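Local coordinates for protein endoglucanase (Clostridium thermocellum, PDB 2E4T) that hydrolyses internal beta-1,4-glucosidic linkages of cellulose, and probably of xyloglucan, with this glycoside hydrolase family 44 part of a longer multidomain enzyme, at residues Val78-Gly81 against Glu82-Thr85; Ile372-Ala375 against Asp376-Ile380. All coordinates share one frame; numbering follows the deposited sequence.

Contact 1 (Val78-Gly81 against Glu82-Thr85)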
# COMPACT_ATOMS: atom_id res chain seq x y z
N VAL A 78 19.14 -13.20 3.90
CA VAL A 78 19.26 -14.51 3.28
C VAL A 78 20.57 -15.16 3.81
O VAL A 78 21.64 -14.59 3.67
CB VAL A 78 19.29 -14.41 1.73
CG1 VAL A 78 19.35 -15.81 1.15
CG2 VAL A 78 18.07 -13.64 1.23
N PRO A 79 20.54 -16.38 4.30
CA PRO A 79 21.80 -17.03 4.72
C PRO A 79 22.77 -17.20 3.55
O PRO A 79 22.29 -17.50 2.43
CB PRO A 79 21.35 -18.42 5.24
CG PRO A 79 19.93 -18.31 5.50
CD PRO A 79 19.38 -17.21 4.57
N LYS A 80 24.09 -17.11 3.80
CA LYS A 80 25.08 -17.14 2.74
C LYS A 80 24.96 -18.43 1.98
O LYS A 80 25.26 -18.43 0.78
CB LYS A 80 26.48 -16.85 3.31
CG LYS A 80 26.62 -15.34 3.46
CD LYS A 80 27.83 -14.92 4.25
CE LYS A 80 27.96 -13.41 4.26
NZ LYS A 80 26.84 -12.76 4.99
N GLY A 81 24.61 -19.53 2.63
CA GLY A 81 24.53 -20.82 1.94
C GLY A 81 23.44 -20.87 0.87
O GLY A 81 23.45 -21.79 0.06
N GLU A 82 22.53 -19.89 0.86
CA GLU A 82 21.46 -19.82 -0.11
C GLU A 82 21.66 -18.70 -1.12
O GLU A 82 20.77 -18.46 -1.95
CB GLU A 82 20.13 -19.61 0.61
CG GLU A 82 19.76 -20.84 1.49
CD GLU A 82 19.61 -22.15 0.66
OE1 GLU A 82 20.12 -23.18 1.14
OE2 GLU A 82 19.05 -22.15 -0.48
N TRP A 83 22.80 -17.99 -1.09
CA TRP A 83 22.98 -16.85 -1.99
C TRP A 83 22.93 -17.25 -3.46
O TRP A 83 22.52 -16.43 -4.27
CB TRP A 83 24.26 -16.10 -1.67
CG TRP A 83 24.13 -15.20 -0.47
CD1 TRP A 83 23.15 -15.24 0.48
CD2 TRP A 83 24.98 -14.11 -0.15
NE1 TRP A 83 23.33 -14.18 1.40
CE2 TRP A 83 24.46 -13.49 1.01
CE3 TRP A 83 26.15 -13.59 -0.75
CZ2 TRP A 83 25.04 -12.37 1.56
CZ3 TRP A 83 26.73 -12.50 -0.21
CH2 TRP A 83 26.19 -11.90 0.95
N SER A 84 23.35 -18.46 -3.81
CA SER A 84 23.30 -18.87 -5.20
C SER A 84 22.05 -19.70 -5.51
O SER A 84 21.92 -20.15 -6.64
CB SER A 84 24.54 -19.71 -5.56
OG SER A 84 24.55 -20.87 -4.76
N THR A 85 21.11 -19.87 -4.57
CA THR A 85 19.90 -20.61 -4.86
C THR A 85 18.91 -19.69 -5.55
O THR A 85 18.68 -18.54 -5.06
CB THR A 85 19.28 -21.17 -3.60
OG1 THR A 85 20.25 -21.97 -2.96
CG2 THR A 85 18.01 -21.96 -3.82
O HOH W 1 25.14 -19.84 -1.66
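Trp83 folds its indole back over the preceding turn, and NE1 gives its hydrogen to Val78 O at 2.9 Å. The bond is somewhat bent, with 149° at the hydrogen. The acceptor lies only 12° out of the ring plane, at the ring edge, whereas the donor stands above the carbonyl plane of Val78. The next two carbonyls are used by backbone amides three residues on: Glu82 N reaches Pro79 O at 2.9 Å and Trp83 N reaches Lys80 O at 3.1 Å, the i to i+3 pairing that defines a short 3-10 turn. Lys80 O is gripped twice, because water 1 also donates to it at 2.8 Å. The same water accepts from Ser84 N at 3.1 Å, so it bridges a carbonyl and an amide four residues apart. A type I turn from Glu82 to Thr85 follows, closed by Thr85 N on Glu82 O, and Thr85 OG1 donates to Glu82 OE2 at 2.8 Å, from above the carboxylate plane.

The indole is also held by carbon contacts. Lys80 CA sits over the five-membered ring, 3.7 Å from its centroid, as a CH-pi contact, and the Lys80 side chain runs beside the indole in the same direction, its CG over the same face. Trp83 has CG anti to its carbonyl carbon (chi1 -78°), which brings CD1 within 3.9 Å of Val78 CG1. The valine is buried, the lysine at the surface.

Further bonds tie the loop down: Asn56 ND2 donates to Trp83 O and Thr85 O, and Glu82 O is joined to Ser88 OG. The loop links helix 71-75 to helix 88-99; Trp83 rests on Leu73 and Glu74 of the first, and Val78 touches Leu73 of the first and Ser88 and Thr92 of the second.

Contact 2 (Ile372-Ala375 against Asp376-Ile380)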
# COMPACT_ATOMS: atom_id res chain seq x y z
N ILE A 372 -1.62 9.02 14.80
CA ILE A 372 -3.01 9.36 14.57
C ILE A 372 -3.30 9.41 13.07
O ILE A 372 -4.32 8.85 12.61
CB ILE A 372 -3.40 10.67 15.29
CG1 ILE A 372 -3.29 10.45 16.83
CG2 ILE A 372 -4.81 11.08 14.88
CD1 ILE A 372 -3.50 11.73 17.63
N ALA A 373 -2.43 10.05 12.29
CA ALA A 373 -2.66 10.07 10.84
C ALA A 373 -2.67 8.65 10.28
O ALA A 373 -3.51 8.34 9.42
CB ALA A 373 -1.61 10.94 10.14
N GLN A 374 -1.73 7.79 10.73
CA GLN A 374 -1.71 6.41 10.24
C GLN A 374 -3.04 5.71 10.55
O GLN A 374 -3.62 5.02 9.70
CB GLN A 374 -0.55 5.66 10.89
CG GLN A 374 -0.49 4.19 10.46
CD GLN A 374 -0.15 4.03 9.00
OE1 GLN A 374 0.35 4.93 8.33
NE2 GLN A 374 -0.41 2.82 8.48
N ALA A 375 -3.52 5.84 11.81
CA ALA A 375 -4.79 5.19 12.16
C ALA A 375 -5.93 5.75 11.32
O ALA A 375 -6.88 5.02 10.94
CB ALA A 375 -5.06 5.36 13.66
N ASP A 376 -5.89 7.06 11.02
CA ASP A 376 -6.95 7.68 10.22
C ASP A 376 -6.92 7.08 8.80
O ASP A 376 -7.97 6.68 8.24
CB ASP A 376 -6.72 9.19 10.20
CG ASP A 376 -7.97 10.00 9.91
OD1 ASP A 376 -9.08 9.54 10.24
OD2 ASP A 376 -7.80 11.10 9.28
N VAL A 377 -5.72 7.05 8.18
CA VAL A 377 -5.55 6.50 6.85
C VAL A 377 -6.06 5.07 6.78
O VAL A 377 -6.75 4.68 5.81
CB VAL A 377 -4.05 6.62 6.45
CG1 VAL A 377 -3.72 5.81 5.21
CG2 VAL A 377 -3.71 8.08 6.26
N LEU A 378 -5.70 4.23 7.77
CA LEU A 378 -6.17 2.84 7.73
C LEU A 378 -7.72 2.76 7.84
O LEU A 378 -8.35 1.89 7.21
CB LEU A 378 -5.52 2.03 8.83
CG LEU A 378 -4.02 1.87 8.66
CD1 LEU A 378 -3.46 1.19 9.94
CD2 LEU A 378 -3.66 1.09 7.41
N GLY A 379 -8.30 3.66 8.66
CA GLY A 379 -9.77 3.71 8.74
C GLY A 379 -10.38 4.06 7.38
O GLY A 379 -11.38 3.45 6.95
N ILE A 380 -9.79 5.06 6.71
CA ILE A 380 -10.24 5.48 5.39
C ILE A 380 -10.09 4.36 4.37
O ILE A 380 -11.01 4.10 3.57
CB ILE A 380 -9.43 6.76 4.99
CG1 ILE A 380 -9.82 7.92 5.89
CG2 ILE A 380 -9.62 7.07 3.51
CD1 ILE A 380 -8.74 8.99 5.97
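The side-chain amide of Gln374 meets the isobutyl end of Leu378 one helical turn later. NE2 is 3.7 Å from Leu378 CG, and both methyls also lie close to it. All three carbons are on one side of the amide plane, beyond its nitrogen end. A bend at chi2 (67°) turns the amide forward along the helix, towards Leu378. NE2 has its polar partner in Tyr360 OH, so the leucine supplies apolar cover to a donor already satisfied. The Asp376 carboxylate turns away from the preceding residues, and its OD1 is bonded to Tyr435 OH and Ser433 OG.

The backbone is regular alpha-helix. Val377 N to Ala373 O, at 2.8 Å and 172°, is nearly linear, and Leu378 N to Gln374 O is 2.9 Å. Val377 CG2 packs 3.2 Å from Ala373 O. Ala375 O accepts from Gly379 N and also from Tyr407 OH.

Helix 368-384 connects parallel strands 354-360 and 388-391 in a beta-alpha-beta unit. Gln374 and Leu378 face Ile404 of helix 398-408, whereas Ala375 and Asp376 press on Leu451 of strand 442-452.

In the fold
The two contacts lie on opposite sides of the chain's centre, about 38 Å apart between centres and about 26 Å between nearest atoms, and do not touch. Contact 1 comes first, in a surface loop between barrel strands 40-43 and 104-109; contact 2 follows much later, on the buried helix between strands 354-360 and 388-391. Both therefore belong to connections of the same eight-stranded parallel sheet, the TIM-like barrel of this hydrolase. They differ in setting: 78-85 is a surface excursion within its connection, whereas 372-380 adjoins the nine-stranded mixed sheet, through strands 432-439 and 442-452, and so forms part of the interface between the barrel and that sheet.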